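Local coordinates for 3-oxosteroid 1-dehydrogenase (Sterolibacterium denitrificans, PDB 7P18), which probably catalyses the FAD-dependent 1-dehydrogenation of 3-oxosteroids, passing the electrons to an acceptor and yielding 3-oxo-Delta(1)-steroids, at residues W54-S59 against A89-A94; F273-Q278 against S293-H298; P285-A290 against A369-H374. All coordinates share one frame; numbering follows the deposited sequence. Where two conformers were deposited one is given.

In the fold
Contact 1 comes first along the chain and closes before the other two begin. Its centre lies about 29 Å from that of contact 2, on the opposite side of the chain's centre, and about 33 Å from that of contact 3. Contacts 2 and 3 interleave: 273-278, 285-290, 293-298 and 369-374 follow in that order, with centres about 16 Å apart. Helix 277-283 and the long loop behind it join them, and Q277 probably hydrogen-bonds to T288 and A290. Contact 2 touches FAD through A294 and H298, while contact 1 only comes near it, the W54 side chain about 7 Å away, and contact 3 ties the same loop to helix 363-377 at the surface.

Contact 1: residues W54-S59 against A89-A94; sequences WIPNNS and AYLESA
W54, at the end of strand 53-54, and the first half of the type II beta turn I55 to N58 pack on helix 84-104 through Y90, L91 and A94. P56 suits the second place of such a turn, where phi is held near -60°, and N57 tolerates the positive phi of the third. Y90 provides the polar link: with CG anti to the backbone N (chi1 -179°), its ring reaches across so that OH donates to W54 O at 2.6 Å, tilted somewhat from the carbonyl plane. The side chains of W54 and Y90 cross at about a right angle, CE3 of W54 lying 4.1 Å from CE2 of Y90, while W54 NE1 bonds to D117. A phenylalanine in place of Y90 would probably leave W54 O without this buried donor. W54, its side chain about 7 Å from both FAD and the bound steroid, bonds through its backbone to G540 of the steroid pocket, so the contact backs that site. One turn on from Y90, the small A94 lets I55 come close, CD1 meeting A94 CB at 3.9 Å, and P56 CG rests 3.7 Å from L91 CD2. Helix 67-78 also packs here, F67, A70 and L74 on L91 and A70 on P56. P95 has no N-H to offer L91 O four residues before it; water 1 donates instead, to L91 O at 2.9 Å and to P56 O at 2.8 Å.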
loop_
_atom_site.group_PDB
_atom_site.type_symbol
_atom_site.label_atom_id
_atom_site.label_comp_id
_atom_site.label_asym_id
_atom_site.label_seq_id
_atom_site.Cartn_x
_atom_site.Cartn_y
_atom_site.Cartn_z
ATOM N N TRP A 54 -5.271 -9.388 0.021
ATOM C CA TRP A 54 -4.707 -10.686 0.434
ATOM C C TRP A 54 -5.847 -11.532 1.012
ATOM O O TRP A 54 -6.304 -11.253 2.120
ATOM C CB TRP A 54 -3.566 -10.496 1.420
ATOM C CG TRP A 54 -2.882 -11.770 1.778
ATOM C CD1 TRP A 54 -1.973 -12.449 1.021
ATOM C CD2 TRP A 54 -3.007 -12.502 3.008
ATOM N NE1 TRP A 54 -1.499 -13.515 1.712
ATOM C CE2 TRP A 54 -2.140 -13.598 2.920
ATOM C CE3 TRP A 54 -3.775 -12.344 4.162
ATOM C CZ2 TRP A 54 -2.023 -14.551 3.933
ATOM C CZ3 TRP A 54 -3.645 -13.270 5.174
ATOM C CH2 TRP A 54 -2.792 -14.366 5.056
ATOM N N ILE A 55 -6.321 -12.486 0.218
ATOM C CA ILE A 55 -7.584 -13.224 0.489
ATOM C C ILE A 55 -7.238 -14.703 0.564
ATOM O O ILE A 55 -7.305 -15.443 -0.420
ATOM C CB ILE A 55 -8.670 -12.941 -0.574
ATOM C CG1 ILE A 55 -8.813 -11.458 -0.916
ATOM C CG2 ILE A 55 -9.999 -13.545 -0.116
ATOM C CD1 ILE A 55 -9.412 -10.602 0.204
ATOM N N PRO A 56 -6.926 -15.210 1.764
ATOM C CA PRO A 56 -6.645 -16.636 1.888
ATOM C C PRO A 56 -7.924 -17.398 1.494
ATOM O O PRO A 56 -9.000 -16.957 1.801
ATOM C CB PRO A 56 -6.253 -16.825 3.348
ATOM C CG PRO A 56 -5.870 -15.410 3.800
ATOM C CD PRO A 56 -6.789 -14.485 3.042
ATOM N N ASN A 57 -7.717 -18.548 0.864
ATOM C CA ASN A 57 -8.771 -19.556 0.599
ATOM C C ASN A 57 -9.845 -18.933 -0.290
ATOM O O ASN A 57 -11.063 -19.307 -0.151
ATOM C CB ASN A 57 -9.347 -20.104 1.897
ATOM C CG ASN A 57 -10.064 -21.433 1.713
ATOM O OD1 ASN A 57 -9.786 -22.226 0.771
ATOM N ND2 ASN A 57 -10.952 -21.683 2.660
ATOM N N ASN A 58 -9.476 -17.988 -1.163
ATOM C CA ASN A 58 -10.479 -17.426 -2.112
ATOM C C ASN A 58 -10.858 -18.552 -3.098
ATOM O O ASN A 58 -10.024 -19.482 -3.355
ATOM C CB ASN A 58 -9.990 -16.145 -2.790
ATOM C CG ASN A 58 -8.856 -16.361 -3.753
ATOM O OD1 ASN A 58 -9.090 -16.886 -4.848
ATOM N ND2 ASN A 58 -7.629 -15.989 -3.358
ATOM N N SER A 59 -12.053 -18.405 -3.693
ATOM C CA SER A 59 -12.735 -19.404 -4.558
ATOM C C SER A 59 -11.997 -19.620 -5.884
ATOM O O SER A 59 -12.339 -20.578 -6.594
ATOM C CB SER A 59 -14.179 -18.989 -4.794
ATOM O OG SER A 59 -14.257 -17.847 -5.655
ATOM N N ALA A 89 -12.426 -13.716 12.141
ATOM C CA ALA A 89 -13.394 -12.872 11.409
ATOM C C ALA A 89 -12.817 -12.468 10.043
ATOM O O ALA A 89 -13.558 -12.469 9.023
ATOM C CB ALA A 89 -13.757 -11.693 12.262
ATOM N N TYR A 90 -11.529 -12.127 9.998
ATOM C CA TYR A 90 -10.870 -11.727 8.721
ATOM C C TYR A 90 -10.943 -12.899 7.732
ATOM O O TYR A 90 -11.301 -12.729 6.559
ATOM C CB TYR A 90 -9.424 -11.274 8.925
ATOM C CG TYR A 90 -8.812 -10.856 7.614
ATOM C CD1 TYR A 90 -9.208 -9.666 7.014
ATOM C CD2 TYR A 90 -7.917 -11.649 6.929
ATOM C CE1 TYR A 90 -8.687 -9.261 5.788
ATOM C CE2 TYR A 90 -7.409 -11.270 5.692
ATOM C CZ TYR A 90 -7.798 -10.064 5.125
ATOM O OH TYR A 90 -7.305 -9.633 3.932
ATOM N N LEU A 91 -10.591 -14.092 8.181
ATOM C CA LEU A 91 -10.535 -15.283 7.307
ATOM C C LEU A 91 -11.941 -15.705 6.889
ATOM O O LEU A 91 -12.115 -16.123 5.722
ATOM C CB LEU A 91 -9.782 -16.391 8.031
ATOM C CG LEU A 91 -8.336 -16.075 8.347
ATOM C CD1 LEU A 91 -7.705 -17.181 9.188
ATOM C CD2 LEU A 91 -7.495 -15.828 7.103
ATOM N N GLU A 92 -12.921 -15.559 7.776
ATOM C CA GLU A 92 -14.334 -15.814 7.439
ATOM C C GLU A 92 -14.798 -14.870 6.330
ATOM O O GLU A 92 -15.379 -15.347 5.354
ATOM C CB GLU A 92 -15.224 -15.637 8.675
ATOM C CG GLU A 92 -16.697 -15.862 8.372
ATOM C CD GLU A 92 -17.664 -15.629 9.505
ATOM O OE1 GLU A 92 -17.274 -15.043 10.503
ATOM O OE2 GLU A 92 -18.784 -16.077 9.394
ATOM N N SER A 93 -14.564 -13.561 6.479
ATOM C CA SER A 93 -15.252 -12.523 5.677
ATOM C C SER A 93 -14.468 -12.120 4.425
ATOM O O SER A 93 -15.116 -11.712 3.480
ATOM C CB SER A 93 -15.584 -11.335 6.522
ATOM O OG SER A 93 -16.464 -11.692 7.570
ATOM N N ALA A 94 -13.153 -12.246 4.407
ATOM C CA ALA A 94 -12.341 -11.769 3.256
ATOM C C ALA A 94 -12.803 -12.432 1.948
ATOM O O ALA A 94 -13.085 -11.747 0.963
ATOM C CB ALA A 94 -10.892 -11.954 3.546
HETATM O O HOH W 1 -9.842 -17.261 4.427
#

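Contact 2: residues F273-Q278 against S293-H298; sequences FERNQQ and SATPPH. With FAD (flavin-adenine dinucleotide), chain C.
R275, beside E274 in the type I beta turn F273 to N276, sets CG anti to its own carbonyl carbon (chi1 -71°) and bends again at chi2 (-73°), which lays the guanidinium along the backbone of the FAD-pocket loop 293-298, next to the ST turn at S293. The long, multiply donating arginine suits a loop that offers carbonyls one after another. NH2 donates to T295 O at 2.9 Å with an N-H...O angle of 139°, and NE makes a weak bond to P296 O at 3.1 Å. S293 CB covers one face of the guanidinium, 3.5 Å from NH2, while P297 O lies 3.2 Å from R275 CG. E274 differs: its CG stands between the backbone N and the carbonyl carbon and the chain then folds over, so that OE2 comes 3.4 Å from the methyl CG2 of T295. The same oxygen is hydrogen-bonded by N299 ND2, of an FAD-binding residue, and by water 2, whose other hydrogen goes to P296 O. P296 O thus receives the water and, weakly, R275 NE. In the ST turn, S293 OG accepts from T295 N and also bonds to D495, tying the loop to strand 486-502. Thus held, the loop meets the cofactor at two places: A294 O approaches the flavin methyl C8M, and H298 CB lies 3.6 Å from the ribose oxygen O2B.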
loop_
_atom_site.group_PDB
_atom_site.type_symbol
_atom_site.label_atom_id
_atom_site.label_comp_id
_atom_site.label_asym_id
_atom_site.label_seq_id
_atom_site.Cartn_x
_atom_site.Cartn_y
_atom_site.Cartn_z
ATOM N N PHE A 273 -2.206 8.738 9.938
ATOM C CA PHE A 273 -1.689 10.068 10.380
ATOM C C PHE A 273 -0.295 10.311 9.789
ATOM O O PHE A 273 0.408 11.188 10.320
ATOM C CB PHE A 273 -1.717 10.131 11.914
ATOM C CG PHE A 273 -0.837 9.175 12.666
ATOM C CD1 PHE A 273 0.467 9.488 12.981
ATOM C CD2 PHE A 273 -1.337 7.975 13.142
ATOM C CE1 PHE A 273 1.246 8.640 13.728
ATOM C CE2 PHE A 273 -0.543 7.125 13.884
ATOM C CZ PHE A 273 0.747 7.443 14.166
ATOM N N GLU A 274 0.076 9.620 8.700
ATOM C CA GLU A 274 1.445 9.689 8.103
ATOM C C GLU A 274 1.784 11.137 7.686
ATOM O O GLU A 274 2.978 11.447 7.672
ATOM C CB GLU A 274 1.657 8.732 6.920
ATOM C CG GLU A 274 0.704 8.911 5.756
ATOM C CD GLU A 274 -0.676 8.261 5.832
ATOM O OE1 GLU A 274 -0.993 7.686 6.915
ATOM O OE2 GLU A 274 -1.424 8.355 4.835
ATOM N N ARG A 275 0.785 11.953 7.331
ATOM C CA ARG A 275 0.997 13.354 6.873
ATOM C C ARG A 275 0.942 14.368 8.027
ATOM O O ARG A 275 1.081 15.575 7.746
ATOM C CB ARG A 275 0.010 13.685 5.768
ATOM C CG ARG A 275 0.310 12.986 4.454
ATOM C CD ARG A 275 1.510 13.550 3.713
ATOM N NE ARG A 275 2.011 12.711 2.606
ATOM C CZ ARG A 275 3.196 12.872 2.011
ATOM N NH1 ARG A 275 3.999 13.853 2.400
ATOM N NH2 ARG A 275 3.597 12.042 1.057
ATOM N N ASN A 276 0.871 13.920 9.281
ATOM C CA ASN A 276 0.827 14.820 10.465
ATOM C C ASN A 276 2.144 14.680 11.211
ATOM O O ASN A 276 2.356 13.691 11.950
ATOM C CB ASN A 276 -0.431 14.552 11.310
ATOM C CG ASN A 276 -0.549 15.466 12.516
ATOM O OD1 ASN A 276 0.460 15.871 13.075
ATOM N ND2 ASN A 276 -1.762 15.701 12.987
ATOM N N GLN A 277 3.069 15.637 10.999
ATOM C CA GLN A 277 4.438 15.533 11.561
ATOM C C GLN A 277 4.361 15.522 13.091
ATOM O O GLN A 277 5.166 14.829 13.738
ATOM C CB GLN A 277 5.326 16.672 11.019
ATOM C CG GLN A 277 6.729 16.621 11.565
ATOM C CD GLN A 277 7.504 15.506 10.937
ATOM O OE1 GLN A 277 7.248 15.148 9.795
ATOM N NE2 GLN A 277 8.491 15.029 11.656
ATOM N N GLN A 278 3.446 16.275 13.703
ATOM C CA GLN A 278 3.349 16.289 15.194
ATOM C C GLN A 278 2.987 14.873 15.699
ATOM O O GLN A 278 3.590 14.371 16.660
ATOM C CB GLN A 278 2.301 17.325 15.612
ATOM C CG GLN A 278 1.984 17.314 17.102
ATOM C CD GLN A 278 0.932 16.292 17.523
ATOM O OE1 GLN A 278 -0.169 16.201 16.961
ATOM N NE2 GLN A 278 1.246 15.538 18.567
ATOM N N SER A 293 7.003 9.994 3.047
ATOM C CA SER A 293 5.816 9.167 2.760
ATOM C C SER A 293 5.585 9.085 1.254
ATOM O O SER A 293 5.893 10.054 0.553
ATOM C CB SER A 293 4.597 9.682 3.495
ATOM O OG SER A 293 3.496 8.763 3.359
ATOM N N ALA A 294 4.984 7.967 0.809
ATOM C CA ALA A 294 4.553 7.697 -0.575
ATOM C C ALA A 294 3.065 8.010 -0.750
ATOM O O ALA A 294 2.565 7.834 -1.829
ATOM C CB ALA A 294 4.841 6.249 -0.900
ATOM N N THR A 295 2.384 8.498 0.284
ATOM C CA THR A 295 0.922 8.678 0.287
ATOM C C THR A 295 0.537 10.026 -0.301
ATOM O O THR A 295 1.375 10.946 -0.399
ATOM C CB THR A 295 0.360 8.606 1.707
ATOM O OG1 THR A 295 0.989 9.640 2.491
ATOM C CG2 THR A 295 0.617 7.248 2.338
ATOM N N PRO A 296 -0.753 10.202 -0.629
ATOM C CA PRO A 296 -1.287 11.531 -0.900
ATOM C C PRO A 296 -1.238 12.442 0.333
ATOM O O PRO A 296 -0.776 12.063 1.405
ATOM C CB PRO A 296 -2.722 11.266 -1.376
ATOM C CG PRO A 296 -2.701 9.818 -1.832
ATOM C CD PRO A 296 -1.733 9.147 -0.893
ATOM N N PRO A 297 -1.671 13.718 0.203
ATOM C CA PRO A 297 -1.391 14.712 1.242
ATOM C C PRO A 297 -2.193 14.653 2.561
ATOM O O PRO A 297 -1.773 15.277 3.503
ATOM C CB PRO A 297 -1.710 16.036 0.513
ATOM C CG PRO A 297 -1.651 15.705 -0.949
ATOM C CD PRO A 297 -2.210 14.304 -1.040
ATOM N N HIS A 298 -3.425 14.131 2.524
ATOM C CA HIS A 298 -4.409 14.420 3.613
ATOM C C HIS A 298 -4.444 13.562 4.888
ATOM O O HIS A 298 -4.923 14.105 5.904
ATOM C CB HIS A 298 -5.819 14.534 3.015
ATOM C CG HIS A 298 -5.858 15.235 1.698
ATOM N ND1 HIS A 298 -5.712 16.605 1.587
ATOM C CD2 HIS A 298 -6.024 14.769 0.441
ATOM C CE1 HIS A 298 -5.786 16.952 0.318
ATOM N NE2 HIS A 298 -5.977 15.843 -0.405
HETATM P PA FAD C . -6.990 5.929 2.140
HETATM O O1A FAD C . -7.045 5.012 0.972
HETATM O O2A FAD C . -5.826 6.882 2.084
HETATM O O5B FAD C . -8.364 6.715 2.187
HETATM C C5B FAD C . -8.586 7.669 3.260
HETATM C C4B FAD C . -9.390 8.808 2.710
HETATM O O4B FAD C . -9.913 9.589 3.818
HETATM C C3B FAD C . -8.620 9.797 1.809
HETATM O O3B FAD C . -9.311 10.023 0.585
HETATM C C2B FAD C . -8.518 11.058 2.672
HETATM O O2B FAD C . -8.350 12.243 1.905
HETATM C C1B FAD C . -9.783 10.956 3.523
HETATM N N9A FAD C . -9.754 11.731 4.764
HETATM C C8A FAD C . -8.695 12.011 5.579
HETATM N N7A FAD C . -9.017 12.834 6.573
HETATM C C5A FAD C . -10.378 13.060 6.410
HETATM C C6A FAD C . -11.313 13.829 7.136
HETATM N N6A FAD C . -11.002 14.603 8.183
HETATM N N1A FAD C . -12.588 13.831 6.694
HETATM C C2A FAD C . -12.893 13.095 5.621
HETATM N N3A FAD C . -12.089 12.394 4.815
HETATM C C4A FAD C . -10.833 12.397 5.295
HETATM N N1 FAD C . -1.777 -1.879 0.210
HETATM C C2 FAD C . -2.274 -3.082 -0.159
HETATM O O2 FAD C . -2.836 -3.822 0.669
HETATM N N3 FAD C . -2.211 -3.508 -1.425
HETATM C C4 FAD C . -1.407 -2.900 -2.367
HETATM O O4 FAD C . -1.482 -3.280 -3.531
HETATM C C4X FAD C . -0.830 -1.647 -2.026
HETATM N N5 FAD C . -0.084 -1.011 -2.914
HETATM C C5X FAD C . 0.390 0.234 -2.572
HETATM C C6 FAD C . 1.110 0.979 -3.535
HETATM C C7 FAD C . 1.496 2.291 -3.297
HETATM C C7M FAD C . 2.239 3.082 -4.354
HETATM C C8 FAD C . 1.112 2.906 -2.092
HETATM C C8M FAD C . 1.495 4.350 -1.815
HETATM C C9 FAD C . 0.484 2.164 -1.112
HETATM C C9A FAD C . 0.060 0.840 -1.340
HETATM N N10 FAD C . -0.599 0.069 -0.370
HETATM C C10 FAD C . -1.094 -1.190 -0.688
HETATM C "C1'" FAD C . -1.017 0.663 0.905
HETATM C "C2'" FAD C . -2.483 1.138 0.799
HETATM O "O2'" FAD C . -2.701 2.007 -0.311
HETATM C "C3'" FAD C . -2.983 1.824 2.082
HETATM O "O3'" FAD C . -2.492 1.172 3.256
HETATM C "C4'" FAD C . -4.494 1.917 2.088
HETATM O "O4'" FAD C . -4.896 2.549 0.881
HETATM C "C5'" FAD C . -5.064 2.658 3.278
HETATM O "O5'" FAD C . -6.485 2.737 3.056
HETATM P P FAD C . -7.386 3.669 3.976
HETATM O O1P FAD C . -8.727 3.484 3.407
HETATM O O2P FAD C . -7.109 3.504 5.402
HETATM O O3P FAD C . -6.890 5.174 3.567
HETATM O O HOH W 2 -2.077 10.515 3.313
#

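Contact 3: residues P285-A290 against A369-H374; sequences PKPTNA and AMYENH
Y371, P287 and P285 carry most of this contact, in which one turn of helix 363-377 meets the loop that follows helix 277-283. With CG anti to its carbonyl carbon (chi1 -79°), the tyrosine extends from the helix and brings one face of its ring against P285. CG of that proline stands almost on the ring normal, 4.0 Å from the centroid of Y371, a CH-pi contact to which proline, with its rigid ring and polarised C-H groups, is well suited. The peptide bond before P287 is cis, and P287 N lies in the ring plane at the edge of Y371, so the two prolines address different aspects of one ring. The hydroxyl completes the hold: Y371 OH donates to P287 O at 2.7 Å, in the carbonyl plane. It also accepts from water 3, which donates to P285 O and hydrogen-bonds to T288 OG1, an atom further bonded to R280. Farther along the helix, H374 CD2 packs 3.7 Å from P287 CD, its ND1 being bonded to A380 N. Away from the cofactor and steroid sites, this is surface packing of a proline-rich loop on a helix, marked by a proline-aromatic CH-pi contact beside a cis-proline.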
loop_
_atom_site.group_PDB
_atom_site.type_symbol
_atom_site.label_atom_id
_atom_site.label_comp_id
_atom_site.label_asym_id
_atom_site.label_seq_id
_atom_site.Cartn_x
_atom_site.Cartn_y
_atom_site.Cartn_z
ATOM N N PRO A 285 8.943 5.973 15.630
ATOM C CA PRO A 285 10.358 6.075 15.922
ATOM C C PRO A 285 10.984 7.262 15.186
ATOM O O PRO A 285 10.567 7.655 14.125
ATOM C CB PRO A 285 10.985 4.735 15.521
ATOM C CG PRO A 285 9.975 4.145 14.548
ATOM C CD PRO A 285 8.615 4.674 15.015
ATOM N N LYS A 286 11.932 7.913 15.872
ATOM C CA LYS A 286 12.739 9.002 15.275
ATOM C C LYS A 286 13.990 8.383 14.670
ATOM O O LYS A 286 14.519 7.413 15.200
ATOM C CB LYS A 286 13.077 10.061 16.340
ATOM C CG LYS A 286 12.093 11.212 16.390
ATOM C CD LYS A 286 10.677 10.838 16.772
ATOM C CE LYS A 286 10.567 10.218 18.147
ATOM N NZ LYS A 286 9.151 9.935 18.467
ATOM N N PRO A 287 14.571 8.968 13.598
ATOM C CA PRO A 287 14.019 10.154 12.955
ATOM C C PRO A 287 12.791 9.826 12.112
ATOM O O PRO A 287 12.712 8.743 11.586
ATOM C CB PRO A 287 15.125 10.614 11.996
ATOM C CG PRO A 287 15.941 9.368 11.759
ATOM C CD PRO A 287 15.849 8.548 13.010
ATOM N N THR A 288 11.903 10.795 11.959
ATOM C CA THR A 288 10.613 10.630 11.258
ATOM C C THR A 288 10.357 11.884 10.462
ATOM O O THR A 288 10.631 12.970 10.967
ATOM C CB THR A 288 9.488 10.265 12.226
ATOM O OG1 THR A 288 8.349 9.766 11.509
ATOM C CG2 THR A 288 9.049 11.423 13.095
ATOM N N ASN A 289 9.869 11.732 9.247
ATOM C CA ASN A 289 9.557 12.866 8.372
ATOM C C ASN A 289 8.422 12.501 7.444
ATOM O O ASN A 289 8.567 11.516 6.684
ATOM C CB ASN A 289 10.821 13.309 7.636
ATOM C CG ASN A 289 10.673 14.702 7.094
ATOM O OD1 ASN A 289 9.641 15.057 6.580
ATOM N ND2 ASN A 289 11.724 15.502 7.220
ATOM N N ALA A 290 7.334 13.275 7.507
ATOM C CA ALA A 290 6.176 13.106 6.627
ATOM C C ALA A 290 6.618 13.183 5.154
ATOM O O ALA A 290 5.985 12.523 4.332
ATOM C CB ALA A 290 5.115 14.121 6.950
ATOM N N ALA A 369 14.260 -2.673 9.661
ATOM C CA ALA A 369 15.694 -2.987 9.727
ATOM C C ALA A 369 16.499 -1.689 9.594
ATOM O O ALA A 369 17.596 -1.659 10.165
ATOM C CB ALA A 369 16.087 -3.982 8.653
ATOM N N MET A 370 16.022 -0.708 8.833
ATOM C CA MET A 370 16.723 0.621 8.720
ATOM C C MET A 370 16.789 1.246 10.129
ATOM O O MET A 370 17.880 1.651 10.572
ATOM C CB MET A 370 16.009 1.561 7.755
ATOM C CG MET A 370 16.089 1.130 6.294
ATOM S SD MET A 370 15.137 2.126 5.220
ATOM C CE MET A 370 15.961 3.719 5.316
ATOM N N TYR A 371 15.677 1.236 10.853
ATOM C CA TYR A 371 15.623 1.791 12.240
ATOM C C TYR A 371 16.498 0.949 13.151
ATOM O O TYR A 371 17.226 1.503 14.006
ATOM C CB TYR A 371 14.186 1.947 12.731
ATOM C CG TYR A 371 13.478 3.167 12.209
ATOM C CD1 TYR A 371 13.794 4.443 12.672
ATOM C CD2 TYR A 371 12.533 3.077 11.203
ATOM C CE1 TYR A 371 13.147 5.569 12.186
ATOM C CE2 TYR A 371 11.867 4.182 10.718
ATOM C CZ TYR A 371 12.206 5.445 11.183
ATOM O OH TYR A 371 11.534 6.508 10.699
ATOM N N GLU A 372 16.467 -0.365 13.010
ATOM C CA GLU A 372 17.252 -1.259 13.888
ATOM C C GLU A 372 18.740 -0.986 13.670
ATOM O O GLU A 372 19.487 -0.846 14.685
ATOM C CB GLU A 372 16.905 -2.727 13.643
ATOM C CG GLU A 372 17.442 -3.660 14.699
ATOM C CD GLU A 372 18.913 -4.022 14.617
ATOM O OE1 GLU A 372 19.517 -3.855 13.509
ATOM O OE2 GLU A 372 19.467 -4.469 15.672
ATOM N N ASN A 373 19.199 -0.896 12.419
ATOM C CA ASN A 373 20.643 -0.622 12.169
ATOM C C ASN A 373 20.994 0.833 12.550
ATOM O O ASN A 373 22.105 1.044 13.038
ATOM C CB ASN A 373 21.052 -0.913 10.738
ATOM C CG ASN A 373 22.553 -0.823 10.600
ATOM O OD1 ASN A 373 23.063 0.183 10.141
ATOM N ND2 ASN A 373 23.243 -1.850 11.056
ATOM N N HIS A 374 20.097 1.787 12.367
ATOM C CA HIS A 374 20.350 3.226 12.653
ATOM C C HIS A 374 20.665 3.390 14.145
ATOM O O HIS A 374 21.534 4.187 14.467
ATOM C CB HIS A 374 19.190 4.079 12.175
ATOM C CG HIS A 374 19.440 5.535 12.250
ATOM N ND1 HIS A 374 20.345 6.155 11.418
ATOM C CD2 HIS A 374 18.925 6.493 13.043
ATOM C CE1 HIS A 374 20.385 7.433 11.697
ATOM N NE2 HIS A 374 19.508 7.687 12.659
HETATM O O HOH W 3 9.074 7.134 11.879
#